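Local coordinates for protein arsenate Reductase (Corynebacterium glutamicum, PDB 3T38) that reduces arsenate to arsenite in a thioredoxin-dependent reaction and has a low molecular weight tyrosine phosphatase fold, at residues Ile97-Val110 with Ile194-Ile208. Numbering follows the deposited sequence.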
ATOM      1  N   ILE A  97       3.143  -7.060  19.326  1.00 25.86           N
ATOM      2  CA  ILE A  97       3.178  -7.842  20.535  1.00 26.65           C
ATOM      3  C   ILE A  97       2.866  -9.283  20.221  1.00 27.19           C
ATOM      4  O   ILE A  97       3.629 -10.176  20.640  1.00 29.72           O
ATOM      5  CB  ILE A  97       2.126  -7.345  21.574  1.00 26.94           C
ATOM      6  CG1 ILE A  97       2.411  -5.893  21.943  1.00 22.61           C
ATOM      7  CG2 ILE A  97       2.102  -8.306  22.818  1.00 24.70           C
ATOM      8  CD1 ILE A  97       1.255  -5.229  22.744  1.00 26.00           C
ATOM      9  N   ALA A  98       1.764  -9.524  19.496  1.00 25.47           N
ATOM     10  CA  ALA A  98       1.349 -10.880  19.246  1.00 25.72           C
ATOM     11  C   ALA A  98       2.419 -11.589  18.419  1.00 26.59           C
ATOM     12  O   ALA A  98       2.781 -12.744  18.674  1.00 26.82           O
ATOM     13  CB  ALA A  98       0.024 -10.925  18.528  1.00 24.58           C
ATOM     14  N   SER A  99       2.919 -10.889  17.405  1.00 25.88           N
ATOM     15  CA  SER A  99       3.873 -11.493  16.518  1.00 26.79           C
ATOM     16  C   SER A  99       5.166 -11.857  17.241  1.00 26.79           C
ATOM     17  O   SER A  99       5.749 -12.928  16.971  1.00 27.98           O
ATOM     18  CB  SER A  99       4.192 -10.525  15.336  1.00 27.45           C
ATOM     19  OG  SER A  99       5.293 -11.026  14.563  1.00 30.52           O
ATOM     20  N   ALA A 100       5.644 -10.959  18.112  1.00 25.81           N
ATOM     21  CA  ALA A 100       6.921 -11.180  18.790  1.00 26.44           C
ATOM     22  C   ALA A 100       6.804 -12.267  19.856  1.00 25.95           C
ATOM     23  O   ALA A 100       7.754 -13.006  20.082  1.00 27.80           O
ATOM     24  CB  ALA A 100       7.521  -9.841  19.375  1.00 25.41           C
ATOM     25  N   LEU A 101       5.630 -12.394  20.473  1.00 25.86           N
ATOM     26  CA  LEU A 101       5.422 -13.410  21.512  1.00 26.02           C
ATOM     27  C   LEU A 101       5.412 -14.771  20.787  1.00 26.86           C
ATOM     28  O   LEU A 101       6.113 -15.714  21.172  1.00 29.22           O
ATOM     29  CB  LEU A 101       4.159 -13.098  22.358  1.00 24.71           C
ATOM     30  CG  LEU A 101       4.246 -11.930  23.399  1.00 26.73           C
ATOM     31  CD1 LEU A 101       2.921 -11.528  24.144  1.00 24.58           C
ATOM     32  CD2 LEU A 101       5.252 -12.284  24.506  1.00 24.75           C
ATOM     33  N   LEU A 102       4.703 -14.871  19.679  1.00 25.46           N
ATOM     34  CA  LEU A 102       4.692 -16.186  18.993  1.00 26.37           C
ATOM     35  C   LEU A 102       6.076 -16.593  18.487  1.00 26.28           C
ATOM     36  O   LEU A 102       6.473 -17.740  18.647  1.00 28.58           O
ATOM     37  CB  LEU A 102       3.582 -16.260  17.890  1.00 24.06           C
ATOM     38  CG  LEU A 102       3.429 -17.554  17.082  1.00 26.20           C
ATOM     39  CD1 LEU A 102       3.205 -18.763  17.985  1.00 23.08           C
ATOM     40  CD2 LEU A 102       2.289 -17.455  16.059  1.00 22.63           C
ATOM     41  N   SER A 103       6.837 -15.676  17.913  1.00 25.69           N
ATOM     42  CA  SER A 103       8.204 -16.027  17.484  1.00 26.66           C
ATOM     43  C   SER A 103       9.055 -16.468  18.640  1.00 27.94           C
ATOM     44  O   SER A 103       9.873 -17.369  18.505  1.00 28.70           O
ATOM     45  CB  SER A 103       8.900 -14.875  16.706  1.00 26.18           C
ATOM     46  OG  SER A 103       8.044 -14.446  15.630  1.00 28.47           O
ATOM     47  N   HIS A 104       8.847 -15.817  19.782  1.00 28.63           N
ATOM     48  CA  HIS A 104       9.593 -16.073  21.001  1.00 31.11           C
ATOM     49  C   HIS A 104       9.311 -17.504  21.554  1.00 32.69           C
ATOM     50  O   HIS A 104      10.263 -18.203  21.938  1.00 34.84           O
ATOM     51  CB  HIS A 104       9.259 -14.977  22.010  1.00 31.27           C
ATOM     52  CG  HIS A 104       9.627 -15.285  23.423  1.00 35.43           C
ATOM     53  ND1 HIS A 104      10.882 -15.032  23.941  1.00 38.99           N
ATOM     54  CD2 HIS A 104       8.876 -15.741  24.459  1.00 38.98           C
ATOM     55  CE1 HIS A 104      10.905 -15.373  25.221  1.00 41.30           C
ATOM     56  NE2 HIS A 104       9.696 -15.792  25.564  1.00 38.67           N
ATOM     57  N   TYR A 105       8.045 -17.953  21.567  1.00 31.63           N
ATOM     58  CA  TYR A 105       7.744 -19.364  21.959  1.00 31.69           C
ATOM     59  C   TYR A 105       8.147 -20.322  20.877  1.00 31.86           C
ATOM     60  O   TYR A 105       8.676 -21.321  21.155  1.00 33.78           O
ATOM     61  CB  TYR A 105       6.254 -19.563  22.341  1.00 31.27           C
ATOM     62  CG  TYR A 105       5.822 -18.645  23.497  1.00 28.12           C
ATOM     63  CD1 TYR A 105       6.500 -18.662  24.673  1.00 27.79           C
ATOM     64  CD2 TYR A 105       4.769 -17.773  23.381  1.00 28.84           C
ATOM     65  CE1 TYR A 105       6.162 -17.839  25.720  1.00 31.88           C
ATOM     66  CE2 TYR A 105       4.428 -16.881  24.430  1.00 25.17           C
ATOM     67  CZ  TYR A 105       5.126 -16.940  25.600  1.00 28.38           C
ATOM     68  OH  TYR A 105       4.842 -16.128  26.719  1.00 29.68           O
ATOM     69  N   ALA A 106       7.921 -19.990  19.619  1.00 32.19           N
ATOM     70  CA  ALA A 106       7.974 -20.991  18.523  1.00 32.06           C
ATOM     71  C   ALA A 106       9.311 -21.037  17.783  1.00 33.77           C
ATOM     72  O   ALA A 106       9.681 -22.057  17.254  1.00 34.68           O
ATOM     73  CB  ALA A 106       6.778 -20.742  17.516  1.00 29.51           C
ATOM     74  N   GLY A 107      10.043 -19.921  17.743  1.00 35.61           N
ATOM     75  CA  GLY A 107      11.309 -19.842  16.999  1.00 36.88           C
ATOM     76  C   GLY A 107      11.086 -20.135  15.520  1.00 38.37           C
ATOM     77  O   GLY A 107      10.149 -19.648  14.929  1.00 36.10           O
ATOM     78  N   SER A 108      11.963 -20.962  14.943  1.00 41.72           N
ATOM     79  CA  SER A 108      11.935 -21.450  13.552  1.00 42.90           C
ATOM     80  C   SER A 108      10.774 -22.329  13.146  1.00 42.03           C
ATOM     81  O   SER A 108      10.602 -22.601  11.950  1.00 41.56           O
ATOM     82  CB  SER A 108      13.154 -22.361  13.366  1.00 46.55           C
ATOM     83  OG  SER A 108      14.289 -21.584  13.153  1.00 50.79           O
ATOM     84  N   SER A 109      10.041 -22.861  14.133  1.00 42.13           N
ATOM     85  CA  SER A 109       8.848 -23.701  13.872  1.00 41.16           C
ATOM     86  C   SER A 109       7.685 -22.991  13.213  1.00 38.30           C
ATOM     87  O   SER A 109       6.812 -23.664  12.709  1.00 37.77           O
ATOM     88  CB  SER A 109       8.333 -24.357  15.139  1.00 40.96           C
ATOM     89  OG  SER A 109       9.403 -24.912  15.815  1.00 47.54           O
ATOM     90  N   VAL A 110       7.631 -21.649  13.254  1.00 36.67           N
ATOM     91  CA  VAL A 110       6.646 -20.935  12.442  1.00 34.70           C
ATOM     92  C   VAL A 110       7.287 -19.697  11.750  1.00 34.36           C
ATOM     93  O   VAL A 110       8.365 -19.208  12.180  1.00 35.29           O
ATOM     94  CB  VAL A 110       5.277 -20.627  13.217  1.00 34.95           C
ATOM     95  CG1 VAL A 110       4.732 -21.880  13.932  1.00 36.75           C
ATOM     96  CG2 VAL A 110       5.440 -19.618  14.228  1.00 36.13           C
ATOM     97  N   ILE A 194      -0.471  -6.568  26.819  1.00 30.84           N
ATOM     98  CA  ILE A 194       0.619  -7.528  26.614  1.00 30.64           C
ATOM     99  C   ILE A 194       0.301  -8.851  27.317  1.00 32.32           C
ATOM    100  O   ILE A 194       0.412  -9.903  26.705  1.00 31.40           O
ATOM    101  CB  ILE A 194       2.006  -6.907  26.973  1.00 30.68           C
ATOM    102  CG1 ILE A 194       2.357  -5.874  25.901  1.00 29.55           C
ATOM    103  CG2 ILE A 194       3.085  -7.928  27.042  1.00 32.50           C
ATOM    104  CD1 ILE A 194       3.616  -4.955  26.144  1.00 29.47           C
ATOM    105  N   GLU A 195      -0.216  -8.768  28.547  1.00 35.52           N
ATOM    106  CA  GLU A 195      -0.612  -9.947  29.346  1.00 39.15           C
ATOM    107  C   GLU A 195      -1.770 -10.685  28.735  1.00 38.35           C
ATOM    108  O   GLU A 195      -1.765 -11.892  28.726  1.00 38.77           O
ATOM    109  CB  GLU A 195      -1.051  -9.568  30.755  1.00 42.00           C
ATOM    110  CG  GLU A 195      -0.151  -8.585  31.401  1.00 47.51           C
ATOM    111  CD  GLU A 195       0.973  -9.254  32.157  1.00 55.55           C
ATOM    112  OE1 GLU A 195       1.628 -10.166  31.534  1.00 53.61           O
ATOM    113  OE2 GLU A 195       1.173  -8.871  33.358  1.00 51.76           O
ATOM    114  N   GLU A 196      -2.791  -9.962  28.274  1.00 38.11           N
ATOM    115  CA  GLU A 196      -3.922 -10.649  27.661  1.00 38.79           C
ATOM    116  C   GLU A 196      -3.494 -11.331  26.354  1.00 34.68           C
ATOM    117  O   GLU A 196      -3.853 -12.461  26.102  1.00 35.78           O
ATOM    118  CB  GLU A 196      -5.105  -9.725  27.451  1.00 39.72           C
ATOM    119  CG  GLU A 196      -6.131 -10.344  26.511  1.00 46.25           C
ATOM    120  CD  GLU A 196      -7.425  -9.552  26.436  1.00 56.25           C
ATOM    121  OE1 GLU A 196      -7.385  -8.309  26.683  1.00 58.61           O
ATOM    122  OE2 GLU A 196      -8.480 -10.181  26.120  1.00 61.64           O
ATOM    123  N   ILE A 197      -2.692 -10.655  25.554  1.00 30.64           N
ATOM    124  CA  ILE A 197      -2.272 -11.216  24.326  1.00 27.53           C
ATOM    125  C   ILE A 197      -1.382 -12.457  24.538  1.00 29.08           C
ATOM    126  O   ILE A 197      -1.565 -13.479  23.865  1.00 28.04           O
ATOM    127  CB  ILE A 197      -1.544 -10.153  23.495  1.00 27.20           C
ATOM    128  CG1 ILE A 197      -2.559  -9.092  22.992  1.00 24.85           C
ATOM    129  CG2 ILE A 197      -0.713 -10.811  22.332  1.00 22.27           C
ATOM    130  CD1 ILE A 197      -1.789  -7.812  22.394  1.00 21.24           C
ATOM    131  N   ASP A 198      -0.436 -12.367  25.482  1.00 29.88           N
ATOM    132  CA  ASP A 198       0.411 -13.495  25.852  1.00 30.83           C
ATOM    133  C   ASP A 198      -0.411 -14.743  26.210  1.00 32.41           C
ATOM    134  O   ASP A 198      -0.167 -15.821  25.658  1.00 31.87           O
ATOM    135  CB  ASP A 198       1.306 -13.116  27.046  1.00 32.99           C
ATOM    136  CG  ASP A 198       2.486 -14.091  27.237  1.00 36.32           C
ATOM    137  OD1 ASP A 198       2.871 -14.850  26.284  1.00 36.39           O
ATOM    138  OD2 ASP A 198       3.050 -14.094  28.337  1.00 41.54           O
ATOM    139  N   GLY A 199      -1.370 -14.608  27.126  1.00 33.44           N
ATOM    140  CA  GLY A 199      -2.311 -15.692  27.368  1.00 35.93           C
ATOM    141  C   GLY A 199      -2.911 -16.320  26.103  1.00 34.81           C
ATOM    142  O   GLY A 199      -3.039 -17.553  26.025  1.00 36.26           O
ATOM    143  N   ARG A 200      -3.271 -15.493  25.111  1.00 33.34           N
ATOM    144  CA  ARG A 200      -3.903 -15.988  23.890  1.00 33.11           C
ATOM    145  C   ARG A 200      -2.852 -16.629  22.941  1.00 31.45           C
ATOM    146  O   ARG A 200      -3.137 -17.605  22.236  1.00 30.05           O
ATOM    147  CB  ARG A 200      -4.656 -14.857  23.150  1.00 32.08           C
ATOM    148  CG  ARG A 200      -6.025 -14.389  23.841  1.00 38.53           C
ATOM    149  CD  ARG A 200      -6.541 -13.106  23.180  1.00 40.32           C
ATOM    150  NE  ARG A 200      -7.956 -12.786  23.401  1.00 51.20           N
ATOM    151  CZ  ARG A 200      -8.981 -13.432  22.830  1.00 54.62           C
ATOM    152  NH1 ARG A 200      -8.783 -14.496  22.033  1.00 53.64           N
ATOM    153  NH2 ARG A 200     -10.213 -13.033  23.080  1.00 57.06           N
ATOM    154  N   ILE A 201      -1.656 -16.060  22.928  1.00 29.88           N
ATOM    155  CA  ILE A 201      -0.565 -16.565  22.114  1.00 29.51           C
ATOM    156  C   ILE A 201      -0.167 -17.966  22.623  1.00 31.57           C
ATOM    157  O   ILE A 201       0.092 -18.872  21.822  1.00 31.66           O
ATOM    158  CB  ILE A 201       0.677 -15.584  22.139  1.00 27.85           C
ATOM    159  CG1 ILE A 201       0.363 -14.305  21.394  1.00 27.62           C
ATOM    160  CG2 ILE A 201       1.967 -16.261  21.582  1.00 26.53           C
ATOM    161  CD1 ILE A 201       0.141 -14.534  19.853  1.00 19.73           C
ATOM    162  N   ARG A 202      -0.120 -18.144  23.948  1.00 33.80           N
ATOM    163  CA  ARG A 202       0.171 -19.479  24.503  1.00 36.07           C
ATOM    164  C   ARG A 202      -0.766 -20.572  24.023  1.00 35.61           C
ATOM    165  O   ARG A 202      -0.300 -21.630  23.633  1.00 35.21           O
ATOM    166  CB  ARG A 202       0.272 -19.478  26.019  1.00 38.48           C
ATOM    167  CG  ARG A 202       1.427 -18.635  26.528  1.00 39.65           C
ATOM    168  CD  ARG A 202       1.261 -18.482  28.031  1.00 45.87           C
ATOM    169  NE  ARG A 202       2.337 -17.715  28.626  1.00 47.62           N
ATOM    170  CZ  ARG A 202       3.508 -18.232  28.990  1.00 49.07           C
ATOM    171  NH1 ARG A 202       3.768 -19.514  28.808  1.00 47.33           N
ATOM    172  NH2 ARG A 202       4.424 -17.447  29.530  1.00 52.85           N
ATOM    173  N   GLU A 203      -2.068 -20.291  24.009  1.00 36.41           N
ATOM    174  CA  GLU A 203      -3.059 -21.271  23.563  1.00 37.27           C
ATOM    175  C   GLU A 203      -2.948 -21.487  22.073  1.00 34.33           C
ATOM    176  O   GLU A 203      -3.075 -22.603  21.613  1.00 33.78           O
ATOM    177  CB  GLU A 203      -4.487 -20.861  23.912  1.00 39.76           C
ATOM    178  CG  GLU A 203      -4.749 -20.789  25.406  1.00 48.33           C
ATOM    179  CD  GLU A 203      -4.260 -22.047  26.187  1.00 59.44           C
ATOM    180  OE1 GLU A 203      -4.630 -23.203  25.799  1.00 60.91           O
ATOM    181  OE2 GLU A 203      -3.511 -21.859  27.199  1.00 60.87           O
ATOM    182  N   LEU A 204      -2.683 -20.414  21.330  1.00 31.77           N
ATOM    183  CA  LEU A 204      -2.574 -20.523  19.915  1.00 30.57           C
ATOM    184  C   LEU A 204      -1.376 -21.419  19.571  1.00 31.42           C
ATOM    185  O   LEU A 204      -1.541 -22.321  18.771  1.00 32.34           O
ATOM    186  CB  LEU A 204      -2.443 -19.156  19.240  1.00 28.61           C
ATOM    187  CG  LEU A 204      -2.025 -19.209  17.764  1.00 26.65           C
ATOM    188  CD1 LEU A 204      -3.140 -19.827  16.879  1.00 30.23           C
ATOM    189  CD2 LEU A 204      -1.654 -17.842  17.229  1.00 28.76           C
ATOM    190  N   TRP A 205      -0.218 -21.188  20.209  1.00 30.50           N
ATOM    191  CA  TRP A 205       0.987 -22.003  20.006  1.00 31.51           C
ATOM    192  C   TRP A 205       0.796 -23.483  20.411  1.00 33.71           C
ATOM    193  O   TRP A 205       1.147 -24.410  19.658  1.00 33.18           O
ATOM    194  CB  TRP A 205       2.175 -21.348  20.730  1.00 32.11           C
ATOM    195  CG  TRP A 205       3.486 -22.137  20.767  1.00 34.31           C
ATOM    196  CD1 TRP A 205       4.274 -22.382  21.868  1.00 37.39           C
ATOM    197  CD2 TRP A 205       4.120 -22.790  19.664  1.00 33.32           C
ATOM    198  NE1 TRP A 205       5.365 -23.121  21.498  1.00 38.52           N
ATOM    199  CE2 TRP A 205       5.294 -23.386  20.152  1.00 37.50           C
ATOM    200  CE3 TRP A 205       3.795 -22.938  18.301  1.00 33.74           C
ATOM    201  CZ2 TRP A 205       6.166 -24.123  19.324  1.00 39.21           C
ATOM    202  CZ3 TRP A 205       4.662 -23.653  17.469  1.00 37.04           C
ATOM    203  CH2 TRP A 205       5.838 -24.237  17.987  1.00 38.04           C
ATOM    204  N   LYS A 206       0.189 -23.712  21.570  1.00 35.78           N
ATOM    205  CA  LYS A 206      -0.189 -25.079  21.924  1.00 38.59           C
ATOM    206  C   LYS A 206      -1.044 -25.661  20.821  1.00 37.98           C
ATOM    207  O   LYS A 206      -0.785 -26.764  20.345  1.00 37.68           O
ATOM    208  CB  LYS A 206      -0.871 -25.153  23.301  1.00 41.49           C
ATOM    209  CG  LYS A 206       0.088 -24.882  24.524  1.00 46.46           C
ATOM    210  CD  LYS A 206      -0.684 -24.486  25.846  1.00 53.09           C
ATOM    211  CE  LYS A 206       0.212 -24.417  27.081  1.00 55.92           C
ATOM    212  NZ  LYS A 206       0.155 -25.712  27.909  1.00 61.06           N
ATOM    213  N   SER A 207      -2.029 -24.898  20.357  1.00 37.63           N
ATOM    214  CA  SER A 207      -2.934 -25.439  19.342  1.00 38.94           C
ATOM    215  C   SER A 207      -2.252 -25.727  17.984  1.00 38.52           C
ATOM    216  O   SER A 207      -2.484 -26.780  17.381  1.00 39.64           O
ATOM    217  CB  SER A 207      -4.181 -24.575  19.215  1.00 38.99           C
ATOM    218  OG  SER A 207      -4.781 -24.781  17.974  1.00 43.64           O
ATOM    219  N   ILE A 208      -1.406 -24.804  17.530  1.00 35.95           N
ATOM    220  CA  ILE A 208      -0.626 -24.999  16.352  1.00 35.97           C
ATOM    221  C   ILE A 208       0.246 -26.244  16.417  1.00 37.33           C
ATOM    222  O   ILE A 208       0.224 -27.028  15.486  1.00 37.54           O
ATOM    223  CB  ILE A 208       0.278 -23.746  16.053  1.00 35.47           C
ATOM    224  CG1 ILE A 208      -0.581 -22.508  15.762  1.00 34.23           C
ATOM    225  CG2 ILE A 208       1.321 -24.068  14.952  1.00 33.39           C
ATOM    226  CD1 ILE A 208       0.246 -21.231  15.490  1.00 33.91           C
TER
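Y105 and D198 make the polar link between the two helices. The phenol OH donates to D198 OD1, and the modelled separation, 2.4 Å, is doubtfully short. OD1 lies near the plane of the Y105 ring, at its edge, and ring and carboxylate are nearly coplanar (2° apart). The guanidinium of R202 turns one face to that hydroxyl; NH2 is 3.1 Å from Y105 OH, but the angle is too poor for a hydrogen bond.

Aromatic packing centres on W205. A106 CB sits 3.6 Å from the centroid of the W205 six-membered ring and 10° off its normal, a CH-pi contact over the face. With CG anti to the backbone N, the indole reaches the C-terminal end of helix 94-106, where Y105 CB approaches W205 CD1 at 3.5 Å.

Aliphatic contacts interlock as knobs into holes. I201 fits among A98, L101, L102 and Y105, its CG2 3.7 Å from Y105 CD2, while L101 enters the hole formed by I194, I197, D198 and I201.

The axes of 97-106 and 194-208 approach to 9.5 Å and cross at -45°. I97 and I194 touch helix 125-133, and R134 salt-bridges D198 OD2. L102 and I201 both reach F86 of strand 83-88, packing the pair side by side against the parallel sheet of the low molecular weight phosphatase fold.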